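Local coordinates for protein UDP-glucose 4-epimerase (Brucella ovis, PDB 4WOK) that probably interconverts UDP-glucose and UDP-galactose by inverting the sugar at C4, with bound NAD as the redox cofactor, at residues L15-A20 and H82-A87; A97-N102 and N149-T154. The protein carries 2 engineered substitutions. One frame throughout, in Å; residues are numbered along the deposited sequence. Where two conformers were deposited one is given.

Contact 1: residues L15-A20 and H82-A87; sequences LVVGGA and HFAASA. With NAD (nicotinamide-adenine-dinucleotide), chain B.
Val17 and Phe83 are joined by the hydrogen bond that crosses between 15-20 and 82-87: Phe83 N donates to Val17 O at 2.8 Å, with an N-H...O angle of 153°. Ala84 N is also close to this oxygen, but its angle is too poor for a second bond. Two apolar pairs accompany it. Phe83 turns CG back beside its own backbone N (chi1 -64°), which swings the ring edge toward strand 13-17, where CD2 meets Val16 CG1 at 3.9 Å. Ile23 and Thr27 of helix 22-33 touch the same ring, and that of His243 also meets it. Val17 CG1 packs on Ala84 CB at 3.6 Å and approaches the His82 ring obliquely; the polar end of that ring, NE2, is bonded to Thr107 OG1. Strands 13-17 and 79-82 are parallel neighbours at the centre of a Rossmann fold, and the chain leaves both of them to form the NAD crevice. A type II turn from Val16 to Gly19 starts the glycine-rich loop, probably of the GxGxxG type. Gly18 takes a positive phi of 82° there, and its bare CA lies 4.0 Å from Ala84 CA. Both segments also touch the cofactor. Gly18 CA comes within 3.4 Å of O4B of the adenosine ribose, while Ala84 CB rests against adenine C4A at 3.6 Å. Farther along, Phe83 O approaches C3D of the nicotinamide ribose at 3.2 Å, and Ala85 CB lies 3.6 Å from the ribose hydroxyl O3D.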
ATOM      1  N   LEU A  15     -14.687   7.946  -4.328  1.00 20.52           N
ATOM      2  CA  LEU A  15     -14.340   8.294  -2.961  1.00 18.57           C
ATOM      3  C   LEU A  15     -13.030   7.597  -2.577  1.00 22.01           C
ATOM      4  O   LEU A  15     -12.939   6.370  -2.563  1.00 22.49           O
ATOM      5  CB  LEU A  15     -15.459   7.903  -1.995  1.00 23.99           C
ATOM      6  CG  LEU A  15     -15.233   8.341  -0.546  1.00 20.16           C
ATOM      7  CD1 LEU A  15     -15.370   9.863  -0.459  1.00 22.25           C
ATOM      8  CD2 LEU A  15     -16.246   7.640   0.359  1.00 18.82           C
ATOM      9  N   VAL A  16     -12.014   8.391  -2.288  1.00 17.98           N
ATOM     10  CA  VAL A  16     -10.711   7.848  -1.933  1.00 17.48           C
ATOM     11  C   VAL A  16     -10.504   8.044  -0.444  1.00 17.62           C
ATOM     12  O   VAL A  16     -10.108   9.113   0.027  1.00 21.33           O
ATOM     13  CB  VAL A  16      -9.582   8.509  -2.731  1.00 18.97           C
ATOM     14  CG1 VAL A  16      -8.267   7.792  -2.465  1.00 21.00           C
ATOM     15  CG2 VAL A  16      -9.911   8.480  -4.242  1.00 19.86           C
ATOM     16  N   VAL A  17     -10.811   6.991   0.294  1.00 18.73           N
ATOM     17  CA  VAL A  17     -10.722   7.001   1.731  1.00 15.90           C
ATOM     18  C   VAL A  17      -9.259   6.763   2.131  1.00 16.81           C
ATOM     19  O   VAL A  17      -8.664   5.784   1.714  1.00 20.27           O
ATOM     20  CB  VAL A  17     -11.659   5.931   2.311  1.00 19.42           C
ATOM     21  CG1 VAL A  17     -11.620   5.973   3.798  1.00 18.94           C
ATOM     22  CG2 VAL A  17     -13.099   6.185   1.830  1.00 21.84           C
ATOM     23  N   GLY A  18      -8.678   7.663   2.917  1.00 15.72           N
ATOM     24  CA  GLY A  18      -7.237   7.626   3.146  1.00 16.80           C
ATOM     25  C   GLY A  18      -6.484   8.306   2.006  1.00 19.09           C
ATOM     26  O   GLY A  18      -5.272   8.132   1.844  1.00 17.19           O
ATOM     27  N   GLY A  19      -7.204   9.102   1.219  1.00 18.14           N
ATOM     28  CA  GLY A  19      -6.648   9.748   0.034  1.00 15.76           C
ATOM     29  C   GLY A  19      -5.683  10.908   0.242  1.00 23.18           C
ATOM     30  O   GLY A  19      -5.161  11.475  -0.730  1.00 19.99           O
ATOM     31  N   ALA A  20      -5.424  11.268   1.495  1.00 16.62           N
ATOM     32  CA  ALA A  20      -4.423  12.299   1.798  1.00 17.69           C
ATOM     33  C   ALA A  20      -3.050  11.683   2.092  1.00 17.72           C
ATOM     34  O   ALA A  20      -2.055  12.399   2.305  1.00 19.41           O
ATOM     35  CB  ALA A  20      -4.889  13.153   2.987  1.00 16.68           C
ATOM     36  N   HIS A  82     -10.347   2.092  -0.458  1.00 16.94           N
ATOM     37  CA  HIS A  82     -10.138   2.127   0.983  1.00 16.73           C
ATOM     38  C   HIS A  82      -8.651   1.976   1.296  1.00 21.26           C
ATOM     39  O   HIS A  82      -8.116   0.869   1.271  1.00 18.70           O
ATOM     40  CB  HIS A  82     -10.959   1.020   1.645  1.00 19.34           C
ATOM     41  CG  HIS A  82     -10.795   0.946   3.135  1.00 16.93           C
ATOM     42  ND1 HIS A  82     -10.256   1.976   3.873  1.00 18.97           N
ATOM     43  CD2 HIS A  82     -11.127  -0.025   4.017  1.00 21.62           C
ATOM     44  CE1 HIS A  82     -10.249   1.632   5.158  1.00 23.81           C
ATOM     45  NE2 HIS A  82     -10.761   0.423   5.267  1.00 19.73           N
ATOM     46  N   PHE A  83      -7.990   3.100   1.564  1.00 16.90           N
ATOM     47  CA  PHE A  83      -6.587   3.125   2.000  1.00 16.42           C
ATOM     48  C   PHE A  83      -6.430   3.471   3.484  1.00 17.48           C
ATOM     49  O   PHE A  83      -5.311   3.579   3.981  1.00 23.43           O
ATOM     50  CB  PHE A  83      -5.778   4.177   1.237  1.00 17.02           C
ATOM     51  CG  PHE A  83      -5.644   3.927  -0.242  1.00 21.97           C
ATOM     52  CD1 PHE A  83      -4.766   2.969  -0.720  1.00 19.64           C
ATOM     53  CD2 PHE A  83      -6.357   4.699  -1.155  1.00 23.64           C
ATOM     54  CE1 PHE A  83      -4.619   2.762  -2.107  1.00 22.27           C
ATOM     55  CE2 PHE A  83      -6.212   4.498  -2.524  1.00 23.10           C
ATOM     56  CZ  PHE A  83      -5.343   3.528  -2.994  1.00 19.81           C
ATOM     57  N   ALA A  84      -7.541   3.721   4.163  1.00 15.86           N
ATOM     58  CA  ALA A  84      -7.494   4.349   5.476  1.00 14.69           C
ATOM     59  C   ALA A  84      -7.189   3.314   6.551  1.00 17.55           C
ATOM     60  O   ALA A  84      -8.075   2.680   7.098  1.00 30.51           O
ATOM     61  CB  ALA A  84      -8.809   5.052   5.767  1.00 14.71           C
ATOM     62  N   ALA A  85      -5.919   3.125   6.879  0.56 17.08           N
ATOM     63  CA  ALA A  85      -5.606   2.128   7.893  0.56 17.43           C
ATOM     64  C   ALA A  85      -4.348   2.472   8.682  0.56 22.43           C
ATOM     65  O   ALA A  85      -3.577   3.350   8.285  0.56 26.16           O
ATOM     66  CB  ALA A  85      -5.460   0.760   7.240  0.56 20.39           C
ATOM     67  N   SER A  86      -4.166   1.783   9.808  0.56 15.25           N
ATOM     68  CA  SER A  86      -2.892   1.759  10.505  0.56 24.41           C
ATOM     69  C   SER A  86      -2.056   0.622   9.891  0.56 20.53           C
ATOM     70  O   SER A  86      -2.540  -0.503   9.692  0.56 16.70           O
ATOM     71  CB  SER A  86      -3.093   1.591  12.018  0.56 21.79           C
ATOM     72  OG  SER A  86      -3.877   2.658  12.555  0.56 15.23           O
ATOM     73  N   ALA A  87      -0.804   0.932   9.577  0.56 22.19           N
ATOM     74  CA  ALA A  87      -0.049   0.113   8.630  0.56 28.16           C
ATOM     75  C   ALA A  87       1.331  -0.297   9.101  0.56 28.88           C
ATOM     76  O   ALA A  87       2.189  -0.646   8.285  0.56 39.54           O
ATOM     77  CB  ALA A  87       0.075   0.855   7.302  0.56 22.20           C
TER
HETATM   78  PA  NAD B 400      -0.439   6.489   4.791  1.00 18.84           P
HETATM   79  O1A NAD B 400      -0.538   6.485   6.305  1.00 20.23           O
HETATM   80  O2A NAD B 400       0.369   7.478   4.004  1.00 19.51           O
HETATM   81  O5B NAD B 400      -2.063   6.785   4.264  1.00 21.21           O
HETATM   82  C5B NAD B 400      -2.998   6.391   5.245  1.00 15.40           C
HETATM   83  C4B NAD B 400      -4.135   7.441   5.135  1.00 15.82           C
HETATM   84  O4B NAD B 400      -5.288   7.005   5.867  1.00 18.45           O
HETATM   85  C3B NAD B 400      -3.554   8.681   5.824  1.00 16.03           C
HETATM   86  O3B NAD B 400      -3.814   9.785   4.993  1.00 16.55           O
HETATM   87  C2B NAD B 400      -4.361   8.740   7.145  1.00 14.48           C
HETATM   88  O2B NAD B 400      -4.537  10.038   7.554  1.00 15.62           O
HETATM   89  C1B NAD B 400      -5.725   8.105   6.688  1.00 14.01           C
HETATM   90  N9A NAD B 400      -6.437   7.452   7.804  1.00 15.86           N
HETATM   91  C8A NAD B 400      -5.950   6.515   8.742  1.00 17.63           C
HETATM   92  N7A NAD B 400      -6.893   6.108   9.598  1.00 17.63           N
HETATM   93  C5A NAD B 400      -8.038   6.812   9.203  1.00 20.33           C
HETATM   94  C6A NAD B 400      -9.354   6.829   9.714  1.00 19.91           C
HETATM   95  N6A NAD B 400      -9.687   6.058  10.803  1.00 14.20           N
HETATM   96  N1A NAD B 400     -10.291   7.610   9.127  1.00 18.63           N
HETATM   97  C2A NAD B 400      -9.907   8.369   8.050  1.00 14.25           C
HETATM   98  N3A NAD B 400      -8.680   8.462   7.460  1.00 15.49           N
HETATM   99  C4A NAD B 400      -7.772   7.646   8.080  1.00 15.97           C
HETATM  100  O3  NAD B 400      -0.175   4.921   4.559  1.00 18.72           O
HETATM  101  PN  NAD B 400       0.004   4.426   3.031  1.00 23.39           P
HETATM  102  O1N NAD B 400      -0.444   5.318   1.909  1.00 20.36           O
HETATM  103  O2N NAD B 400       1.271   3.644   3.066  1.00 29.35           O
HETATM  104  O5D NAD B 400      -0.954   2.999   2.851  1.00 34.97           O
HETATM  105  C5D NAD B 400      -2.266   3.230   2.999  1.00 36.16           C
HETATM  106  C4D NAD B 400      -2.951   1.900   2.686  1.00 23.04           C
HETATM  107  O4D NAD B 400      -1.997   1.028   1.953  1.00 21.98           O
HETATM  108  C3D NAD B 400      -3.258   1.160   4.004  1.00 26.13           C
HETATM  109  O3D NAD B 400      -4.414   0.424   3.762  1.00 30.12           O
HETATM  110  C2D NAD B 400      -2.039   0.240   4.124  1.00 32.83           C
HETATM  111  O2D NAD B 400      -2.261  -0.918   4.827  1.00 40.86           O
HETATM  112  C1D NAD B 400      -1.960  -0.181   2.637  1.00 24.26           C
HETATM  113  N1N NAD B 400      -0.586  -0.855   2.395  1.00 25.24           N
HETATM  114  C2N NAD B 400       0.536  -0.029   2.366  1.00 26.59           C
HETATM  115  C3N NAD B 400       1.803  -0.629   2.146  1.00 25.97           C
HETATM  116  C7N NAD B 400       3.025   0.251   2.114  1.00 31.14           C
HETATM  117  O7N NAD B 400       4.137  -0.235   1.891  1.00 25.78           O
HETATM  118  N7N NAD B 400       2.869   1.605   2.339  1.00 20.89           N
HETATM  119  C4N NAD B 400       1.888  -2.013   1.978  1.00 27.60           C
HETATM  120  C5N NAD B 400       0.743  -2.809   2.017  1.00 32.73           C
HETATM  121  C6N NAD B 400      -0.508  -2.215   2.232  1.00 31.50           C

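Contact 2: residues A97-N102 and N149-T154. With NAD (nicotinamide-adenine-dinucleotide), chain B.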
ATOM      1  N   ALA A  97      -4.506  -2.960  20.006  1.00 23.07           N
ATOM      2  CA  ALA A  97      -5.782  -2.238  20.141  1.00 21.09           C
ATOM      3  C   ALA A  97      -6.000  -1.265  19.002  1.00 25.82           C
ATOM      4  O   ALA A  97      -7.087  -1.193  18.405  1.00 23.25           O
ATOM      5  CB  ALA A  97      -5.830  -1.509  21.466  1.00 21.92           C
ATOM      6  N   LYS A  98      -4.948  -0.520  18.692  1.00 21.13           N
ATOM      7  CA  LYS A  98      -5.001   0.463  17.618  1.00 20.32           C
ATOM      8  C   LYS A  98      -5.353  -0.184  16.291  1.00 20.16           C
ATOM      9  O   LYS A  98      -6.137   0.364  15.504  1.00 21.90           O
ATOM     10  CB  LYS A  98      -3.661   1.190  17.499  1.00 23.49           C
ATOM     11  CG  LYS A  98      -3.609   2.188  16.344  1.00 28.33           C
ATOM     12  CD  LYS A  98      -2.335   3.038  16.457  1.00 30.37           C
ATOM     13  CE  LYS A  98      -2.174   3.996  15.280  1.00 37.44           C
ATOM     14  NZ  LYS A  98      -0.892   4.764  15.387  1.00 41.47           N
ATOM     15  N   TYR A  99      -4.786  -1.357  16.034  1.00 19.64           N
ATOM     16  CA  TYR A  99      -4.986  -1.994  14.737  1.00 22.23           C
ATOM     17  C   TYR A  99      -6.369  -2.663  14.640  1.00 27.18           C
ATOM     18  O   TYR A  99      -7.047  -2.525  13.621  1.00 23.44           O
ATOM     19  CB  TYR A  99      -3.829  -2.974  14.447  1.00 25.79           C
ATOM     20  CG  TYR A  99      -2.604  -2.183  14.045  1.00 23.63           C
ATOM     21  CD1 TYR A  99      -1.901  -1.447  14.990  1.00 24.12           C
ATOM     22  CD2 TYR A  99      -2.222  -2.076  12.712  1.00 26.54           C
ATOM     23  CE1 TYR A  99      -0.827  -0.659  14.629  1.00 27.40           C
ATOM     24  CE2 TYR A  99      -1.134  -1.293  12.339  1.00 24.62           C
ATOM     25  CZ  TYR A  99      -0.442  -0.586  13.305  1.00 29.07           C
ATOM     26  OH  TYR A  99       0.631   0.201  12.957  1.00 24.87           O
ATOM     27  N   TYR A 100      -6.820  -3.341  15.690  1.00 22.90           N
ATOM     28  CA  TYR A 100      -8.188  -3.884  15.645  1.00 24.53           C
ATOM     29  C   TYR A 100      -9.209  -2.754  15.541  1.00 21.89           C
ATOM     30  O   TYR A 100     -10.192  -2.879  14.824  1.00 23.93           O
ATOM     31  CB  TYR A 100      -8.491  -4.766  16.870  1.00 21.27           C
ATOM     32  CG  TYR A 100      -7.900  -6.160  16.793  1.00 22.71           C
ATOM     33  CD1 TYR A 100      -8.575  -7.183  16.136  1.00 20.04           C
ATOM     34  CD2 TYR A 100      -6.670  -6.459  17.380  1.00 21.93           C
ATOM     35  CE1 TYR A 100      -8.052  -8.457  16.059  1.00 21.23           C
ATOM     36  CE2 TYR A 100      -6.130  -7.739  17.299  1.00 23.36           C
ATOM     37  CZ  TYR A 100      -6.829  -8.729  16.634  1.00 24.59           C
ATOM     38  OH  TYR A 100      -6.335 -10.005  16.538  1.00 23.59           O
ATOM     39  N   ARG A 101      -8.968  -1.636  16.222  1.00 16.25           N
ATOM     40  CA  ARG A 101      -9.931  -0.531  16.181  1.00 21.40           C
ATOM     41  C   ARG A 101      -9.988   0.121  14.793  1.00 22.79           C
ATOM     42  O   ARG A 101     -11.054   0.238  14.195  1.00 19.03           O
ATOM     43  CB  ARG A 101      -9.598   0.526  17.225  1.00 20.60           C
ATOM     44  CG  ARG A 101     -10.408   1.817  17.079  1.00 21.91           C
ATOM     45  CD  ARG A 101     -10.057   2.836  18.160  1.00 25.05           C
ATOM     46  NE  ARG A 101     -10.819   4.082  18.016  1.00 24.63           N
ATOM     47  CZ  ARG A 101     -12.014   4.284  18.560  1.00 28.92           C
ATOM     48  NH1 ARG A 101     -12.586   3.328  19.282  1.00 33.65           N
ATOM     49  NH2 ARG A 101     -12.644   5.444  18.390  1.00 31.76           N
ATOM     50  N   ASN A 102      -8.832   0.555  14.293  1.00 20.91           N
ATOM     51  CA  ASN A 102      -8.774   1.264  13.011  1.00 23.28           C
ATOM     52  C   ASN A 102      -9.059   0.336  11.835  1.00 24.64           C
ATOM     53  O   ASN A 102      -9.845   0.657  10.937  1.00 25.61           O
ATOM     54  CB  ASN A 102      -7.402   1.926  12.830  1.00 18.29           C
ATOM     55  CG  ASN A 102      -7.487   3.332  12.210  1.00 38.02           C
ATOM     56  OD1 ASN A 102      -8.399   4.116  12.510  1.00 33.26           O
ATOM     57  ND2 ASN A 102      -6.511   3.659  11.357  1.00 45.12           N
ATOM     58  N   ASN A 149       1.399 -11.381  12.839  1.00 30.79           N
ATOM     59  CA  ASN A 149       1.280 -10.169  13.656  1.00 24.79           C
ATOM     60  C   ASN A 149      -0.101  -9.525  13.499  1.00 23.78           C
ATOM     61  O   ASN A 149      -0.822  -9.806  12.524  1.00 26.14           O
ATOM     62  CB  ASN A 149       2.387  -9.163  13.315  1.00 27.71           C
ATOM     63  CG  ASN A 149       2.418  -8.797  11.845  1.00 33.48           C
ATOM     64  OD1 ASN A 149       1.425  -8.335  11.289  1.00 34.85           O
ATOM     65  ND2 ASN A 149       3.577  -8.979  11.211  1.00 36.23           N
ATOM     66  N   PRO A 150      -0.490  -8.679  14.467  1.00 27.79           N
ATOM     67  CA  PRO A 150      -1.853  -8.126  14.415  1.00 24.23           C
ATOM     68  C   PRO A 150      -2.144  -7.316  13.149  1.00 22.50           C
ATOM     69  O   PRO A 150      -3.293  -7.302  12.691  1.00 22.73           O
ATOM     70  CB  PRO A 150      -1.911  -7.240  15.666  1.00 20.81           C
ATOM     71  CG  PRO A 150      -1.037  -7.994  16.656  1.00 24.91           C
ATOM     72  CD  PRO A 150       0.126  -8.490  15.795  1.00 27.40           C
ATOM     73  N   TYR A 151      -1.135  -6.660  12.587  1.00 27.35           N
ATOM     74  CA  TYR A 151      -1.346  -5.934  11.342  1.00 27.23           C
ATOM     75  C   TYR A 151      -1.837  -6.876  10.245  1.00 29.96           C
ATOM     76  O   TYR A 151      -2.888  -6.632   9.654  1.00 26.63           O
ATOM     77  CB  TYR A 151      -0.074  -5.226  10.887  1.00 30.95           C
ATOM     78  CG  TYR A 151      -0.183  -4.655   9.485  1.00 33.65           C
ATOM     79  CD1 TYR A 151      -1.020  -3.573   9.220  1.00 34.14           C
ATOM     80  CD2 TYR A 151       0.549  -5.194   8.430  1.00 32.52           C
ATOM     81  CE1 TYR A 151      -1.125  -3.047   7.945  1.00 40.18           C
ATOM     82  CE2 TYR A 151       0.454  -4.665   7.147  1.00 32.99           C
ATOM     83  CZ  TYR A 151      -0.385  -3.592   6.915  1.00 40.27           C
ATOM     84  OH  TYR A 151      -0.499  -3.060   5.651  1.00 41.92           O
ATOM     85  N   GLY A 152      -1.082  -7.946   9.986  1.00 23.97           N
ATOM     86  CA  GLY A 152      -1.508  -8.964   9.038  1.00 27.42           C
ATOM     87  C   GLY A 152      -2.858  -9.558   9.412  1.00 29.24           C
ATOM     88  O   GLY A 152      -3.716  -9.768   8.562  1.00 23.87           O
ATOM     89  N   ARG A 153      -3.055  -9.812  10.700  1.00 25.84           N
ATOM     90  CA  ARG A 153      -4.304 -10.362  11.212  0.51 27.77           C
ATOM     91  C   ARG A 153      -5.491  -9.478  10.850  1.00 26.36           C
ATOM     92  O   ARG A 153      -6.525  -9.939  10.377  1.00 24.70           O
ATOM     93  CB  ARG A 153      -4.216 -10.509  12.732  0.51 32.28           C
ATOM     94  CG  ARG A 153      -5.283 -11.379  13.365  0.51 36.26           C
ATOM     95  CD  ARG A 153      -4.742 -12.781  13.632  0.51 39.89           C
ATOM     96  NE  ARG A 153      -5.305 -13.748  12.701  0.51 38.50           N
ATOM     97  CZ  ARG A 153      -4.748 -14.913  12.395  0.51 35.24           C
ATOM     98  NH1 ARG A 153      -5.356 -15.715  11.529  0.51 35.15           N
ATOM     99  NH2 ARG A 153      -3.587 -15.270  12.945  0.51 25.99           N
ATOM    100  N   THR A 154      -5.344  -8.174  11.082  1.00 21.02           N
ATOM    101  CA  THR A 154      -6.482  -7.288  10.888  1.00 21.09           C
ATOM    102  C   THR A 154      -6.772  -7.059   9.400  1.00 22.09           C
ATOM    103  O   THR A 154      -7.926  -6.866   9.024  1.00 19.61           O
ATOM    104  CB  THR A 154      -6.277  -5.929  11.600  1.00 28.37           C
ATOM    105  OG1 THR A 154      -5.112  -5.276  11.088  1.00 31.89           O
ATOM    106  CG2 THR A 154      -6.141  -6.128  13.103  1.00 29.57           C
TER
HETATM  107  PA  NAD B 400      -0.439   6.489   4.791  1.00 18.84           P
HETATM  108  O1A NAD B 400      -0.538   6.485   6.305  1.00 20.23           O
HETATM  109  O2A NAD B 400       0.369   7.478   4.004  1.00 19.51           O
HETATM  110  O5B NAD B 400      -2.063   6.785   4.264  1.00 21.21           O
HETATM  111  C5B NAD B 400      -2.998   6.391   5.245  1.00 15.40           C
HETATM  112  C4B NAD B 400      -4.135   7.441   5.135  1.00 15.82           C
HETATM  113  O4B NAD B 400      -5.288   7.005   5.867  1.00 18.45           O
HETATM  114  C3B NAD B 400      -3.554   8.681   5.824  1.00 16.03           C
HETATM  115  O3B NAD B 400      -3.814   9.785   4.993  1.00 16.55           O
HETATM  116  C2B NAD B 400      -4.361   8.740   7.145  1.00 14.48           C
HETATM  117  O2B NAD B 400      -4.537  10.038   7.554  1.00 15.62           O
HETATM  118  C1B NAD B 400      -5.725   8.105   6.688  1.00 14.01           C
HETATM  119  N9A NAD B 400      -6.437   7.452   7.804  1.00 15.86           N
HETATM  120  C8A NAD B 400      -5.950   6.515   8.742  1.00 17.63           C
HETATM  121  N7A NAD B 400      -6.893   6.108   9.598  1.00 17.63           N
HETATM  122  C5A NAD B 400      -8.038   6.812   9.203  1.00 20.33           C
HETATM  123  C6A NAD B 400      -9.354   6.829   9.714  1.00 19.91           C
HETATM  124  N6A NAD B 400      -9.687   6.058  10.803  1.00 14.20           N
HETATM  125  N1A NAD B 400     -10.291   7.610   9.127  1.00 18.63           N
HETATM  126  C2A NAD B 400      -9.907   8.369   8.050  1.00 14.25           C
HETATM  127  N3A NAD B 400      -8.680   8.462   7.460  1.00 15.49           N
HETATM  128  C4A NAD B 400      -7.772   7.646   8.080  1.00 15.97           C
HETATM  129  O3  NAD B 400      -0.175   4.921   4.559  1.00 18.72           O
HETATM  130  PN  NAD B 400       0.004   4.426   3.031  1.00 23.39           P
HETATM  131  O1N NAD B 400      -0.444   5.318   1.909  1.00 20.36           O
HETATM  132  O2N NAD B 400       1.271   3.644   3.066  1.00 29.35           O
HETATM  133  O5D NAD B 400      -0.954   2.999   2.851  1.00 34.97           O
HETATM  134  C5D NAD B 400      -2.266   3.230   2.999  1.00 36.16           C
HETATM  135  C4D NAD B 400      -2.951   1.900   2.686  1.00 23.04           C
HETATM  136  O4D NAD B 400      -1.997   1.028   1.953  1.00 21.98           O
HETATM  137  C3D NAD B 400      -3.258   1.160   4.004  1.00 26.13           C
HETATM  138  O3D NAD B 400      -4.414   0.424   3.762  1.00 30.12           O
HETATM  139  C2D NAD B 400      -2.039   0.240   4.124  1.00 32.83           C
HETATM  140  O2D NAD B 400      -2.261  -0.918   4.827  1.00 40.86           O
HETATM  141  C1D NAD B 400      -1.960  -0.181   2.637  1.00 24.26           C
HETATM  142  N1N NAD B 400      -0.586  -0.855   2.395  1.00 25.24           N
HETATM  143  C2N NAD B 400       0.536  -0.029   2.366  1.00 26.59           C
HETATM  144  C3N NAD B 400       1.803  -0.629   2.146  1.00 25.97           C
HETATM  145  C7N NAD B 400       3.025   0.251   2.114  1.00 31.14           C
HETATM  146  O7N NAD B 400       4.137  -0.235   1.891  1.00 25.78           O
HETATM  147  N7N NAD B 400       2.869   1.605   2.339  1.00 20.89           N
HETATM  148  C4N NAD B 400       1.888  -2.013   1.978  1.00 27.60           C
HETATM  149  C5N NAD B 400       0.743  -2.809   2.017  1.00 32.73           C
HETATM  150  C6N NAD B 400      -0.508  -2.215   2.232  1.00 31.50           C
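This is a helix-to-helix contact beside the NAD pocket of the Rossmann domain, made near the N-terminal ends of helices 96-116 and 150-169. The short segments run nearly parallel, at 14°, with their axes 9.3 Å apart. Thr154 fits against helix 96-116: its CG2 sits over the centre of the Tyr100 ring, 4.0 Å from the centroid, a CH-pi contact, and also reaches Tyr99 O at 3.8 Å. With chi1 at 60°, OG1 is turned toward its own helix, near the carbonyls of Pro150 and Tyr151, and Asn103 ND2 bonds to it as well. Nearer the cofactor, Tyr99 CE2 meets Tyr151 CD1 at 3.9 Å, the two side chains crossing at a slant. Tyr99 OH is held by Glu91 OE1 and Tyr88 N. Helix 150-169 is capped by Asn149, the N-cap residue, whose OD1 accepts from Gly152 N at 2.9 Å in an almost straight bond. Each segment also grips NAD. Asn102 reads the adenine with both ends of its amide, OD1 accepting from N6A at 2.9 Å and ND2 donating to N7A at 3.0 Å. Tyr151, probably the tyrosine of the family's Tyr-x-x-x-Lys signature, swings CG opposite its backbone N (chi1 170°) and bonds through OH to ribose O2D at 2.9 Å, with O2D at the ring edge. Apolar and CH-pi contacts thus join the helices, while Asn102 and Tyr151 hold the adenine and the nicotinamide ribose, so the spacing of the helices probably bears on how the dinucleotide is seated.

In the fold
Contact 1 lies deep in the protein, its centre about 10 Å from that of the chain, and every residue that touches there is buried; contact 2, about 16 Å out, reaches the surface at Tyr100. They share no strand or helix: the first joins central strand ends and loops, the second two helices. Accordingly, a backbone hydrogen bond, one phenyl ring and small side chains serve contact 1, and NAD lies close to the main chain there, whereas aromatic rings and a threonine methyl serve contact 2, which offers NAD polar side chains. The two meet at 82-87, where Ser86 packs against Tyr99, Asn102 and Tyr151, and both border one cofactor.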